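Long-range contacts in prolyl oligopeptidase (Novosphingobium capsulatum, PDB 1YR2), which probably hydrolyses oligopeptides after proline, and to a lesser extent alanine, as a serine endopeptidase of the S9A family: residues Phe459-Val464 / Pro475-Arg480; Pro489-Gly494 / Gly518-Ala523; Val500-Trp505 / Gly528-Asp533; Asp550-Gly555 / Asn586-Leu591; Ala593-Ala598 / Pro648-Thr653. All coordinates share one frame; numbering follows the deposited sequence.

Contact 1. Residues Phe459-Val464 / Pro475-Arg480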
# COMPACT_ATOMS: atom_id res chain seq x y z
N PHE A 459 -0.34 -15.98 15.20
CA PHE A 459 0.90 -15.43 14.69
C PHE A 459 1.20 -14.16 15.49
O PHE A 459 0.28 -13.54 16.04
CB PHE A 459 0.76 -15.05 13.22
CG PHE A 459 0.35 -16.17 12.36
CD1 PHE A 459 -0.99 -16.52 12.27
CD2 PHE A 459 1.29 -16.92 11.68
CE1 PHE A 459 -1.35 -17.65 11.54
CE2 PHE A 459 0.90 -18.00 10.92
CZ PHE A 459 -0.42 -18.34 10.88
N ARG A 460 2.46 -13.76 15.49
CA ARG A 460 2.90 -12.57 16.18
C ARG A 460 3.75 -11.70 15.26
O ARG A 460 4.70 -12.21 14.66
CB ARG A 460 3.77 -13.02 17.35
CG ARG A 460 3.89 -12.03 18.46
CD ARG A 460 4.62 -12.61 19.71
NE ARG A 460 3.76 -13.51 20.49
CZ ARG A 460 3.99 -14.81 20.72
NH1 ARG A 460 5.07 -15.43 20.23
NH2 ARG A 460 3.12 -15.51 21.44
N VAL A 461 3.43 -10.40 15.17
CA VAL A 461 4.30 -9.42 14.50
C VAL A 461 5.08 -8.73 15.62
O VAL A 461 4.46 -8.17 16.53
CB VAL A 461 3.48 -8.35 13.75
CG1 VAL A 461 4.35 -7.27 13.16
CG2 VAL A 461 2.65 -9.01 12.66
N GLU A 462 6.40 -8.74 15.54
CA GLU A 462 7.23 -8.06 16.53
C GLU A 462 8.01 -6.97 15.81
O GLU A 462 8.13 -7.03 14.61
CB GLU A 462 8.22 -9.06 17.13
CG GLU A 462 7.55 -10.04 18.07
CD GLU A 462 8.52 -11.02 18.71
OE1 GLU A 462 9.25 -10.65 19.65
OE2 GLU A 462 8.55 -12.18 18.26
N GLN A 463 8.49 -5.94 16.53
CA GLN A 463 9.35 -4.94 15.93
C GLN A 463 10.57 -4.74 16.81
O GLN A 463 10.45 -4.77 18.02
CB GLN A 463 8.62 -3.60 15.74
CG GLN A 463 9.48 -2.46 15.12
CD GLN A 463 8.69 -1.17 14.90
OE1 GLN A 463 8.03 -0.68 15.83
NE2 GLN A 463 8.72 -0.66 13.66
N VAL A 464 11.73 -4.65 16.19
CA VAL A 464 12.97 -4.39 16.88
C VAL A 464 13.64 -3.20 16.22
O VAL A 464 13.26 -2.77 15.14
CB VAL A 464 13.92 -5.62 16.88
CG1 VAL A 464 13.21 -6.79 17.59
CG2 VAL A 464 14.36 -6.02 15.47
N PRO A 475 14.52 0.25 12.16
CA PRO A 475 13.44 -0.66 12.53
C PRO A 475 13.39 -1.93 11.65
O PRO A 475 13.69 -1.92 10.46
CB PRO A 475 12.16 0.17 12.34
CG PRO A 475 12.60 1.56 11.97
CD PRO A 475 14.03 1.44 11.42
N MET A 476 13.05 -3.03 12.28
CA MET A 476 12.75 -4.27 11.57
C MET A 476 11.56 -4.97 12.21
O MET A 476 11.46 -5.06 13.44
CB MET A 476 13.96 -5.19 11.56
CG MET A 476 13.71 -6.56 10.91
SD MET A 476 15.28 -7.37 10.51
CE MET A 476 16.14 -7.31 12.04
N PHE A 477 10.68 -5.51 11.36
CA PHE A 477 9.54 -6.34 11.75
C PHE A 477 9.96 -7.79 11.62
O PHE A 477 10.69 -8.16 10.69
CB PHE A 477 8.33 -6.16 10.82
CG PHE A 477 7.73 -4.80 10.82
CD1 PHE A 477 7.15 -4.29 11.97
CD2 PHE A 477 7.77 -4.00 9.69
CE1 PHE A 477 6.64 -3.01 12.00
CE2 PHE A 477 7.22 -2.71 9.71
CZ PHE A 477 6.64 -2.24 10.87
N ILE A 478 9.55 -8.60 12.57
CA ILE A 478 9.79 -10.05 12.53
C ILE A 478 8.46 -10.72 12.80
O ILE A 478 7.79 -10.41 13.80
CB ILE A 478 10.79 -10.41 13.65
CG1 ILE A 478 12.13 -9.75 13.38
CG2 ILE A 478 11.03 -11.94 13.71
CD1 ILE A 478 12.97 -9.68 14.61
N VAL A 479 8.06 -11.64 11.93
CA VAL A 479 6.72 -12.17 11.95
C VAL A 479 6.85 -13.67 11.94
O VAL A 479 7.49 -14.24 11.08
CB VAL A 479 5.94 -11.76 10.68
CG1 VAL A 479 4.48 -12.19 10.83
CG2 VAL A 479 6.01 -10.27 10.49
N ARG A 480 6.25 -14.30 12.92
CA ARG A 480 6.38 -15.76 13.08
C ARG A 480 5.10 -16.34 13.61
O ARG A 480 4.43 -15.74 14.45
CB ARG A 480 7.46 -16.07 14.08
CG ARG A 480 8.85 -15.86 13.54
CD ARG A 480 9.95 -15.99 14.58
NE ARG A 480 9.91 -14.91 15.57
CZ ARG A 480 10.87 -14.72 16.45
NH1 ARG A 480 11.93 -15.52 16.47
NH2 ARG A 480 10.78 -13.74 17.35
O HOH W 1 7.92 -12.81 15.48
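Glu462 and Arg480 reach toward one another over the face of the hairpin that also carries Ile478 and Val464. The carboxylate and guanidinium planes lie 24° apart, and Arg480 NH2 donates to Glu462 OE2 at 2.9 Å, nearly in the plane of the guanidinium but above that of the carboxylate. A bend at chi3 (-67°) folds the arginine back, bringing Ile478 CG2 to one side of the guanidinium, toward its rim, and letting Arg480 NE donate to a water at 2.9 Å. The same water lies 2.9 Å from Glu462 OE2 and may donate to it.

On the other face, Gln463 runs alongside Phe477: the amide and ring planes are only 11° apart, and Gln463 NE2 comes to 3.6 Å from Phe477 CE1. That amide is fixed at its polar end by Asp383 O and Lys385 NZ of the beta-propeller. Farther along, Val461 and Val479 lie side by side, Val461 CG2 4.1 Å from Val479 CG1.

The backbones form a regular antiparallel ladder; Glu462 N to Ile478 O, at 2.8 Å, is one of its six bonds. Trp557 of helix 544-560 packs on Val464 and Ile478, whereas Ile514 of helix 508-514 touches Val479. The hairpin edge thus combines two kinds of chemistry: a hydrated ion pair on one face, and on the other an amide beside an aromatic ring, its polar atoms bonded to the propeller.

Contact 2. Residues Pro489-Gly494 / Gly518-Ala523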
# COMPACT_ATOMS: atom_id res chain seq x y z
N PRO A 489 14.42 -21.03 9.44
CA PRO A 489 14.64 -20.49 8.09
C PRO A 489 13.86 -19.17 7.93
O PRO A 489 12.69 -19.07 8.32
CB PRO A 489 14.08 -21.55 7.18
CG PRO A 489 14.28 -22.81 7.96
CD PRO A 489 14.06 -22.45 9.40
N THR A 490 14.52 -18.16 7.38
CA THR A 490 14.01 -16.80 7.43
C THR A 490 14.09 -16.20 6.05
O THR A 490 15.08 -16.35 5.35
CB THR A 490 14.83 -15.96 8.43
OG1 THR A 490 14.68 -16.49 9.75
CG2 THR A 490 14.33 -14.53 8.52
N LEU A 491 13.02 -15.50 5.69
CA LEU A 491 12.94 -14.70 4.49
C LEU A 491 12.97 -13.24 4.92
O LEU A 491 12.05 -12.76 5.60
CB LEU A 491 11.63 -15.02 3.76
CG LEU A 491 11.43 -14.48 2.34
CD1 LEU A 491 10.16 -15.11 1.72
CD2 LEU A 491 11.29 -13.02 2.33
N LEU A 492 14.02 -12.53 4.51
CA LEU A 492 14.25 -11.11 4.84
C LEU A 492 14.05 -10.28 3.59
O LEU A 492 14.72 -10.50 2.60
CB LEU A 492 15.66 -10.91 5.36
CG LEU A 492 16.19 -9.50 5.48
CD1 LEU A 492 15.34 -8.69 6.49
CD2 LEU A 492 17.66 -9.50 5.84
N TYR A 493 13.12 -9.34 3.67
CA TYR A 493 12.71 -8.47 2.58
C TYR A 493 13.12 -7.02 2.83
O TYR A 493 13.18 -6.55 3.97
CB TYR A 493 11.20 -8.57 2.43
CG TYR A 493 10.62 -7.78 1.29
CD1 TYR A 493 10.57 -8.31 0.01
CD2 TYR A 493 10.13 -6.51 1.48
CE1 TYR A 493 10.05 -7.59 -1.02
CE2 TYR A 493 9.58 -5.78 0.42
CZ TYR A 493 9.56 -6.35 -0.82
OH TYR A 493 9.05 -5.66 -1.87
N GLY A 494 13.47 -6.34 1.75
CA GLY A 494 13.73 -4.91 1.85
C GLY A 494 13.51 -4.25 0.49
O GLY A 494 13.33 -4.92 -0.51
N GLY A 518 8.21 -20.82 8.40
CA GLY A 518 9.36 -19.95 8.22
C GLY A 518 9.17 -18.65 8.98
O GLY A 518 8.03 -18.29 9.32
N ALA A 519 10.25 -17.94 9.25
CA ALA A 519 10.20 -16.60 9.82
C ALA A 519 10.28 -15.60 8.70
O ALA A 519 10.94 -15.86 7.68
CB ALA A 519 11.30 -16.39 10.80
N PHE A 520 9.56 -14.49 8.86
CA PHE A 520 9.59 -13.38 7.94
C PHE A 520 10.12 -12.14 8.66
O PHE A 520 9.76 -11.85 9.82
CB PHE A 520 8.23 -13.16 7.31
CG PHE A 520 8.13 -11.91 6.48
CD1 PHE A 520 8.75 -11.84 5.24
CD2 PHE A 520 7.48 -10.79 6.94
CE1 PHE A 520 8.64 -10.72 4.44
CE2 PHE A 520 7.39 -9.63 6.17
CZ PHE A 520 7.99 -9.60 4.90
N ALA A 521 11.02 -11.44 7.98
CA ALA A 521 11.60 -10.20 8.49
C ALA A 521 11.60 -9.17 7.40
O ALA A 521 11.82 -9.48 6.23
CB ALA A 521 12.99 -10.49 8.97
N LEU A 522 11.31 -7.93 7.76
CA LEU A 522 11.30 -6.83 6.83
C LEU A 522 11.99 -5.66 7.51
O LEU A 522 11.58 -5.26 8.59
CB LEU A 522 9.88 -6.46 6.44
CG LEU A 522 9.70 -5.33 5.40
CD1 LEU A 522 8.38 -5.40 4.73
CD2 LEU A 522 9.84 -3.93 6.03
N ALA A 523 13.05 -5.16 6.88
CA ALA A 523 13.83 -4.02 7.44
C ALA A 523 13.45 -2.72 6.76
O ALA A 523 13.35 -2.65 5.54
CB ALA A 523 15.29 -4.30 7.26
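The Phe520 ring lies obliquely across the neighbouring strand, reaching two of its side chains at once. Its CD1 is 4.0 Å from Leu491 CD2, and its CE1 is 3.9 Å from Tyr493 CB. CG stands opposite the backbone N (chi1 173°), which swings the ring over the gap between these residues. With an alanine here, Leu491 CD2 and Tyr493 CB would probably lose their shared neighbour, and Phe510 would lose the ring it stacks on.

One step on, Leu522 runs beside Tyr493 in the same direction, with Leu522 CD1 3.9 Å from Tyr493 CD2. Strands 490-493 and 519-523 are the parallel pair of a beta-alpha-beta unit in the central sheet of the alpha/beta-hydrolase domain, and the connecting helix 508-514 packs on this face through Phe510, Trp513 and Ile514. The bonding is regular, from Ala519 N to Pro489 O at 2.8 Å as far as a longer Ala523 N to Tyr493 O bond of 3.2 Å.

The opposite face carries Thr490, Leu492 and two alanines. Leu492 CD1 touches Ala521 CB at 3.9 Å, where helix 544-560 packs through Phe551 and Leu558. Thr490 OG1 passes 3.5 Å from Ala519 CB and is hydrogen-bonded to Thr564.

Contact 3. Residues Val500-Trp505 / Gly528-Asp533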
# COMPACT_ATOMS: atom_id res chain seq x y z
N VAL A 500 9.87 5.30 -0.33
CA VAL A 500 8.89 4.26 -0.08
C VAL A 500 8.93 3.85 1.39
O VAL A 500 9.99 3.45 1.92
CB VAL A 500 9.10 3.07 -1.01
CG1 VAL A 500 8.14 1.94 -0.72
CG2 VAL A 500 8.97 3.53 -2.44
N ALA A 501 7.79 3.97 2.05
CA ALA A 501 7.67 3.58 3.46
C ALA A 501 7.07 2.21 3.56
O ALA A 501 5.91 2.06 3.25
CB ALA A 501 6.79 4.56 4.19
N LEU A 502 7.79 1.24 4.12
CA LEU A 502 7.26 -0.10 4.17
C LEU A 502 6.55 -0.37 5.50
O LEU A 502 7.04 -1.10 6.36
CB LEU A 502 8.35 -1.12 3.92
CG LEU A 502 8.89 -1.16 2.50
CD1 LEU A 502 9.86 -2.34 2.43
CD2 LEU A 502 7.78 -1.31 1.47
N THR A 503 5.38 0.21 5.63
CA THR A 503 4.53 -0.01 6.79
C THR A 503 3.80 -1.33 6.63
O THR A 503 3.76 -1.83 5.54
CB THR A 503 3.49 1.11 6.93
OG1 THR A 503 2.82 1.33 5.69
CG2 THR A 503 4.17 2.42 7.17
N PRO A 504 3.29 -1.93 7.70
CA PRO A 504 2.70 -3.26 7.57
C PRO A 504 1.54 -3.35 6.56
O PRO A 504 0.73 -2.46 6.46
CB PRO A 504 2.20 -3.57 9.00
CG PRO A 504 3.11 -2.76 9.90
CD PRO A 504 3.28 -1.46 9.11
N TRP A 505 1.47 -4.47 5.87
CA TRP A 505 0.37 -4.80 4.99
C TRP A 505 0.25 -6.32 4.92
O TRP A 505 1.18 -7.02 5.30
CB TRP A 505 0.57 -4.18 3.61
CG TRP A 505 1.46 -4.92 2.66
CD1 TRP A 505 1.07 -5.72 1.63
CD2 TRP A 505 2.89 -4.93 2.65
NE1 TRP A 505 2.17 -6.25 0.99
CE2 TRP A 505 3.30 -5.77 1.60
CE3 TRP A 505 3.87 -4.33 3.44
CZ2 TRP A 505 4.63 -6.00 1.30
CZ3 TRP A 505 5.22 -4.55 3.14
CH2 TRP A 505 5.58 -5.39 2.07
N GLY A 528 14.21 4.73 2.32
CA GLY A 528 12.75 4.73 2.40
C GLY A 528 12.23 6.06 3.00
O GLY A 528 13.01 6.99 3.32
N GLY A 529 10.91 6.12 3.17
CA GLY A 529 10.26 7.33 3.68
C GLY A 529 9.78 7.17 5.12
O GLY A 529 9.00 7.98 5.57
N GLU A 530 10.22 6.12 5.82
CA GLU A 530 9.66 5.82 7.12
C GLU A 530 9.88 6.95 8.14
O GLU A 530 9.02 7.18 8.97
CB GLU A 530 10.15 4.43 7.65
CG GLU A 530 9.67 3.27 6.79
CD GLU A 530 10.67 2.83 5.74
OE1 GLU A 530 11.56 3.65 5.38
OE2 GLU A 530 10.55 1.68 5.21
N TYR A 531 11.00 7.66 8.06
CA TYR A 531 11.26 8.78 8.96
C TYR A 531 11.46 10.03 8.09
O TYR A 531 12.32 10.86 8.33
CB TYR A 531 12.48 8.49 9.81
CG TYR A 531 12.28 7.40 10.83
CD1 TYR A 531 11.51 7.63 11.99
CD2 TYR A 531 12.90 6.17 10.70
CE1 TYR A 531 11.37 6.64 12.95
CE2 TYR A 531 12.75 5.19 11.66
CZ TYR A 531 11.97 5.42 12.76
OH TYR A 531 11.87 4.45 13.72
N GLY A 532 10.68 10.10 7.03
CA GLY A 532 10.62 11.29 6.22
C GLY A 532 11.80 11.57 5.31
O GLY A 532 12.56 10.69 4.91
N ASP A 533 11.95 12.84 4.94
CA ASP A 533 12.88 13.16 3.89
C ASP A 533 14.33 12.90 4.32
O ASP A 533 15.15 12.53 3.47
CB ASP A 533 12.77 14.62 3.44
CG ASP A 533 11.51 14.92 2.68
OD1 ASP A 533 10.81 14.02 2.19
OD2 ASP A 533 11.16 16.14 2.51
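Glu530 OE2 is gripped by two N-H donors: the backbone N of Leu502 at 3.0 Å, and the side-chain amide of Asn524. The Leu502 bond is almost straight, with an N-H...O angle of 174°, although its donor stands above the carboxylate plane. A bend in the glutamate, with chi2 at 95°, carries the carboxylate back over the 500-505 loop. On the way its aliphatic CG lies 4.1 Å from Ala501 CB, and the carboxylate carbon, Glu530 CD, is 3.8 Å from Ala501 CA.

Beside this, Gly529 N donates to Val500 O at 3.1 Å. The donor approaches from well above the carbonyl plane (80° out of it), a poor direction for the oxygen lone pairs. Gly528 CA packs equally close to Val500 O. A CB on Gly528 would run into both Val500 O and Glu530 OE1, so a side chain at Gly528 would not fit this approach.

Leu502 is the centre of an inverse gamma turn, closed by a weak bond from Thr503 N to Ala501 O. Asn524 also donates to Leu502 O, clasping the turn and the carboxylate together. Nearby, Tyr531 OH bonds to Asp383 and Pro504 O to Ser408, both of the propeller, which places these loops of the catalytic domain at the interface between the two domains. A buried carboxylate met by two N-H groups would probably be stabilised as the anion. With two hydrogen bonds across it, only 198 Å² buried and no apolar side-chain pair, the join is mainly polar.

Contact 4. Residues Asp550-Gly555 / Asn586-Leu591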
# COMPACT_ATOMS: atom_id res chain seq x y z
N ASP A 550 22.65 -1.20 5.95
CA ASP A 550 21.50 -1.41 6.83
C ASP A 550 20.97 -2.83 6.66
O ASP A 550 20.60 -3.51 7.62
CB ASP A 550 20.35 -0.42 6.56
CG ASP A 550 20.61 1.01 7.00
OD1 ASP A 550 21.58 1.28 7.75
OD2 ASP A 550 19.86 1.95 6.60
N PHE A 551 20.94 -3.30 5.43
CA PHE A 551 20.31 -4.60 5.14
C PHE A 551 21.22 -5.74 5.56
O PHE A 551 20.77 -6.79 6.10
CB PHE A 551 19.95 -4.62 3.68
CG PHE A 551 19.01 -5.75 3.25
CD1 PHE A 551 17.68 -5.80 3.68
CD2 PHE A 551 19.44 -6.70 2.40
CE1 PHE A 551 16.82 -6.82 3.27
CE2 PHE A 551 18.58 -7.74 1.99
CZ PHE A 551 17.28 -7.79 2.40
N ILE A 552 22.50 -5.57 5.33
CA ILE A 552 23.48 -6.52 5.81
C ILE A 552 23.41 -6.58 7.35
O ILE A 552 23.44 -7.65 7.92
CB ILE A 552 24.86 -6.11 5.32
CG1 ILE A 552 25.07 -6.55 3.87
CG2 ILE A 552 25.94 -6.75 6.16
CD1 ILE A 552 26.24 -5.83 3.21
N ALA A 553 23.36 -5.44 8.02
CA ALA A 553 23.23 -5.44 9.46
C ALA A 553 21.95 -6.09 9.97
O ALA A 553 21.96 -6.69 11.07
CB ALA A 553 23.39 -4.02 10.02
N ALA A 554 20.86 -6.00 9.19
CA ALA A 554 19.62 -6.69 9.54
C ALA A 554 19.86 -8.20 9.54
O ALA A 554 19.44 -8.89 10.48
CB ALA A 554 18.49 -6.37 8.51
N GLY A 555 20.48 -8.70 8.47
CA GLY A 555 20.82 -10.11 8.33
C GLY A 555 21.71 -10.62 9.47
O GLY A 555 21.44 -11.64 10.12
N ASN A 586 26.81 -9.60 -3.72
CA ASN A 586 28.22 -9.42 -4.07
C ASN A 586 29.07 -9.12 -2.86
O ASN A 586 30.19 -9.61 -2.78
CB ASN A 586 28.41 -8.29 -5.10
CG ASN A 586 27.95 -8.68 -6.47
OD1 ASN A 586 27.96 -9.86 -6.81
ND2 ASN A 586 27.55 -7.70 -7.27
N GLN A 587 28.56 -8.28 -1.94
CA GLN A 587 29.37 -7.78 -0.82
C GLN A 587 29.52 -8.82 0.30
O GLN A 587 30.61 -8.98 0.89
CB GLN A 587 28.80 -6.44 -0.30
CG GLN A 587 28.83 -5.34 -1.33
CD GLN A 587 28.24 -3.99 -0.85
OE1 GLN A 587 27.85 -3.85 0.30
NE2 GLN A 587 28.23 -2.99 -1.74
N ARG A 588 28.45 -9.57 0.56
CA ARG A 588 28.42 -10.55 1.66
C ARG A 588 27.75 -11.85 1.25
O ARG A 588 26.77 -12.27 1.85
CB ARG A 588 27.74 -9.96 2.88
CG ARG A 588 28.53 -8.87 3.55
CD ARG A 588 29.86 -9.30 4.11
NE ARG A 588 29.70 -10.44 5.00
CZ ARG A 588 29.31 -10.32 6.28
NH1 ARG A 588 29.10 -9.13 6.80
NH2 ARG A 588 29.16 -11.38 7.04
N PRO A 589 28.31 -12.52 0.25
CA PRO A 589 27.76 -13.80 -0.22
C PRO A 589 27.75 -14.84 0.89
O PRO A 589 26.87 -15.73 0.88
CB PRO A 589 28.69 -14.21 -1.35
CG PRO A 589 29.93 -13.41 -1.14
CD PRO A 589 29.51 -12.12 -0.50
N ASP A 590 28.66 -14.73 1.85
CA ASP A 590 28.71 -15.65 3.00
C ASP A 590 27.54 -15.54 3.96
O ASP A 590 27.29 -16.46 4.73
CB ASP A 590 29.99 -15.44 3.81
CG ASP A 590 30.08 -14.03 4.37
OD1 ASP A 590 29.94 -13.05 3.58
OD2 ASP A 590 30.26 -13.78 5.56
N LEU A 591 26.83 -14.41 3.94
CA LEU A 591 25.73 -14.20 4.88
C LEU A 591 24.40 -14.86 4.51
O LEU A 591 23.55 -15.07 5.39
CB LEU A 591 25.55 -12.70 5.07
CG LEU A 591 24.71 -12.08 6.19
CD1 LEU A 591 25.02 -12.65 7.59
CD2 LEU A 591 24.98 -10.56 6.12
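Ile552 is the side chain that helix 544-560 turns toward 586-591, and nearly all the close packing gathers round it. Its CD1 meets Arg588 CG at 3.8 Å and Gln587 OE1 at 3.9 Å, each side chain crossing it at about a right angle. The other branch, Ile552 CG2, touches Leu591 CD2 at 3.9 Å and lies 4.0 Å from Arg588 NH1. Leu591 also nears the helix backbone, its CD1 lying 4.3 Å from Gly555 C; a CB on Gly555 would point toward Leu591, only 3.6 Å from CD2, and the glycine eases the fit. Val584, one turn back in helix 576-587, touches Ile552 as well.

Outward from this cluster the contact turns polar and thinner. Arg588, the first residue beyond helix 576-587 to leave helical geometry, bends at chi2 and chi3 and hooks round to the exposed Asp590. It grips that carboxylate side-on: Arg588 NE donates to Asp590 OD1 at 3.0 Å, using the syn lone pair, and Arg588 NH2 donates to Asp590 OD2 at 3.0 Å, both near the guanidinium plane. The remaining nitrogen, NH1, forms a salt bridge with Glu556 in helix 544-560, while Leu591 CD2 lies on one side of the guanidinium, toward its rim.

With a leucine in place of Arg588, Asp590 and Glu556 would probably be left without their shared positive partner. Gln587 OE1 accepts a hydrogen bond from Gln545 NE2, reaching across to the helix of Ile552. No hydrogen bond joins the two segments themselves: Ile552 meets hydrocarbon and the flanks of polar groups, the polar links to helix 544-560 run through Gln545 and Glu556, and the arginine shared between two carboxylates probably offsets part of their negative charge.

Contact 5. Residues Ala593-Ala598 / Pro648-Thr653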
# COMPACT_ATOMS: atom_id res chain seq x y z
N ALA A 593 22.00 -17.79 2.45
CA ALA A 593 21.90 -19.12 1.86
C ALA A 593 21.31 -19.06 0.48
O ALA A 593 21.67 -19.88 -0.39
CB ALA A 593 21.08 -20.02 2.74
N ALA A 594 20.39 -18.13 0.27
CA ALA A 594 19.74 -18.00 -1.02
C ALA A 594 19.25 -16.60 -1.21
O ALA A 594 19.02 -15.92 -0.26
CB ALA A 594 18.60 -18.97 -1.13
N ALA A 595 19.06 -16.18 -2.47
CA ALA A 595 18.57 -14.85 -2.80
C ALA A 595 17.70 -14.88 -4.05
O ALA A 595 17.95 -15.68 -4.96
CB ALA A 595 19.74 -13.91 -3.07
N SER A 596 16.68 -14.01 -4.09
CA SER A 596 15.84 -13.90 -5.28
C SER A 596 15.58 -12.42 -5.57
O SER A 596 14.68 -11.80 -4.95
CB SER A 596 14.53 -14.67 -5.10
OG SER A 596 13.87 -14.79 -6.36
N PRO A 597 16.35 -11.84 -6.49
CA PRO A 597 16.06 -10.48 -6.98
C PRO A 597 15.04 -10.51 -8.08
O PRO A 597 15.34 -11.13 -9.07
CB PRO A 597 17.41 -10.02 -7.52
CG PRO A 597 18.12 -11.26 -7.91
CD PRO A 597 17.57 -12.39 -7.10
N ALA A 598 13.90 -9.83 -7.94
CA ALA A 598 12.94 -9.64 -9.00
C ALA A 598 13.16 -8.33 -9.73
O ALA A 598 13.37 -7.30 -9.11
CB ALA A 598 11.54 -9.68 -8.44
N PRO A 648 25.56 -17.52 -2.75
CA PRO A 648 24.31 -18.19 -2.43
C PRO A 648 23.65 -18.78 -3.69
O PRO A 648 24.02 -18.47 -4.84
CB PRO A 648 23.43 -17.06 -1.89
CG PRO A 648 24.20 -15.83 -1.96
CD PRO A 648 25.50 -16.06 -2.55
N ALA A 649 22.68 -19.62 -3.45
CA ALA A 649 21.75 -19.99 -4.54
C ALA A 649 20.98 -18.73 -4.90
O ALA A 649 20.56 -18.00 -4.01
CB ALA A 649 20.81 -21.08 -4.09
N ILE A 650 20.76 -18.48 -6.19
CA ILE A 650 20.14 -17.26 -6.65
C ILE A 650 19.14 -17.58 -7.73
O ILE A 650 19.46 -18.33 -8.66
CB ILE A 650 21.19 -16.27 -7.23
CG1 ILE A 650 22.23 -15.87 -6.18
CG2 ILE A 650 20.51 -15.03 -7.80
CD1 ILE A 650 23.41 -15.08 -6.73
N LEU A 651 17.92 -17.07 -7.57
CA LEU A 651 16.88 -17.22 -8.59
C LEU A 651 16.46 -15.81 -8.95
O LEU A 651 15.68 -15.14 -8.22
CB LEU A 651 15.70 -18.04 -8.05
CG LEU A 651 14.54 -18.35 -8.98
CD1 LEU A 651 15.04 -19.12 -10.17
CD2 LEU A 651 13.45 -19.09 -8.21
N VAL A 652 17.00 -15.35 -10.07
CA VAL A 652 16.62 -14.09 -10.68
C VAL A 652 15.23 -14.24 -11.35
O VAL A 652 14.96 -15.25 -12.02
CB VAL A 652 17.67 -13.69 -11.70
CG1 VAL A 652 17.33 -12.35 -12.35
CG2 VAL A 652 19.09 -13.77 -11.08
N THR A 653 14.33 -13.29 -11.16
CA THR A 653 13.01 -13.40 -11.85
C THR A 653 12.69 -12.15 -12.61
O THR A 653 12.97 -11.02 -12.15
CB THR A 653 11.86 -13.68 -10.86
OG1 THR A 653 11.78 -12.59 -9.95
CG2 THR A 653 12.11 -14.91 -10.00
O HOH W 2 11.75 -13.08 -7.11
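Pro597 is the main bump between strands 594-598 and 649-653, which run parallel as neighbours in the central sheet of the alpha/beta-hydrolase fold. Its ring fits into the notch between Ile650 and Val652: Pro597 CD is 4.0 Å from Ile650 CG2, and Pro597 CG is 4.2 Å from Val652 CG2. The face shared with Ala595 is covered by Ile581 and Thr585 of helix 576-587.

At the start of the pair Pro648 CB packs against Ala593 O, at 3.6 Å. On the face toward helix 699-717 the shapes are slight, with Ala594 CB and Ala649 CB 4.3 Å apart, and Phe712 and Phe716 press on Ala649.

The proline has a cost, for it brings no N-H to Leu651 O, where the parallel ladder would place the next bond. Ser596 supplies the substitute: its OG, turned opposite the backbone N (chi1 -167°), donates to Leu651 O at 2.6 Å in the carbonyl plane. Thr653 N to Pro597 O then resumes the ladder. Ala598 has backbone bonds to Gly573 and Ser575 of the probable nucleophile elbow. Between Ser596 and Thr653 a water donates to Ser596 OG at 2.8 Å and lies 2.9 Å from Thr653 OG1.

How the contacts relate
Following the chain, contact 1 closes first, folding the hairpin at the sheet edge near the propeller. Contact 2 then closes a beta-alpha-beta loop and, through strand 519-523, joins the hairpin: Val479 N and Phe477 N probably bond to Phe520 O and Leu522 O. Contact 3 crosses contact 2, its first segment preceding helix 508-514 and its second following strand 519-523; Leu502 and Trp505 pack on Leu522. Contact 4 comes later, pairing helix 544-560 with the end of helix 576-587, and Phe551 leans on Leu492 of contact 2. Contact 5 closes last, over the longest gap, on the same sheet as contacts 1 and 2; Pro589 and Pro648 link it to contact 4.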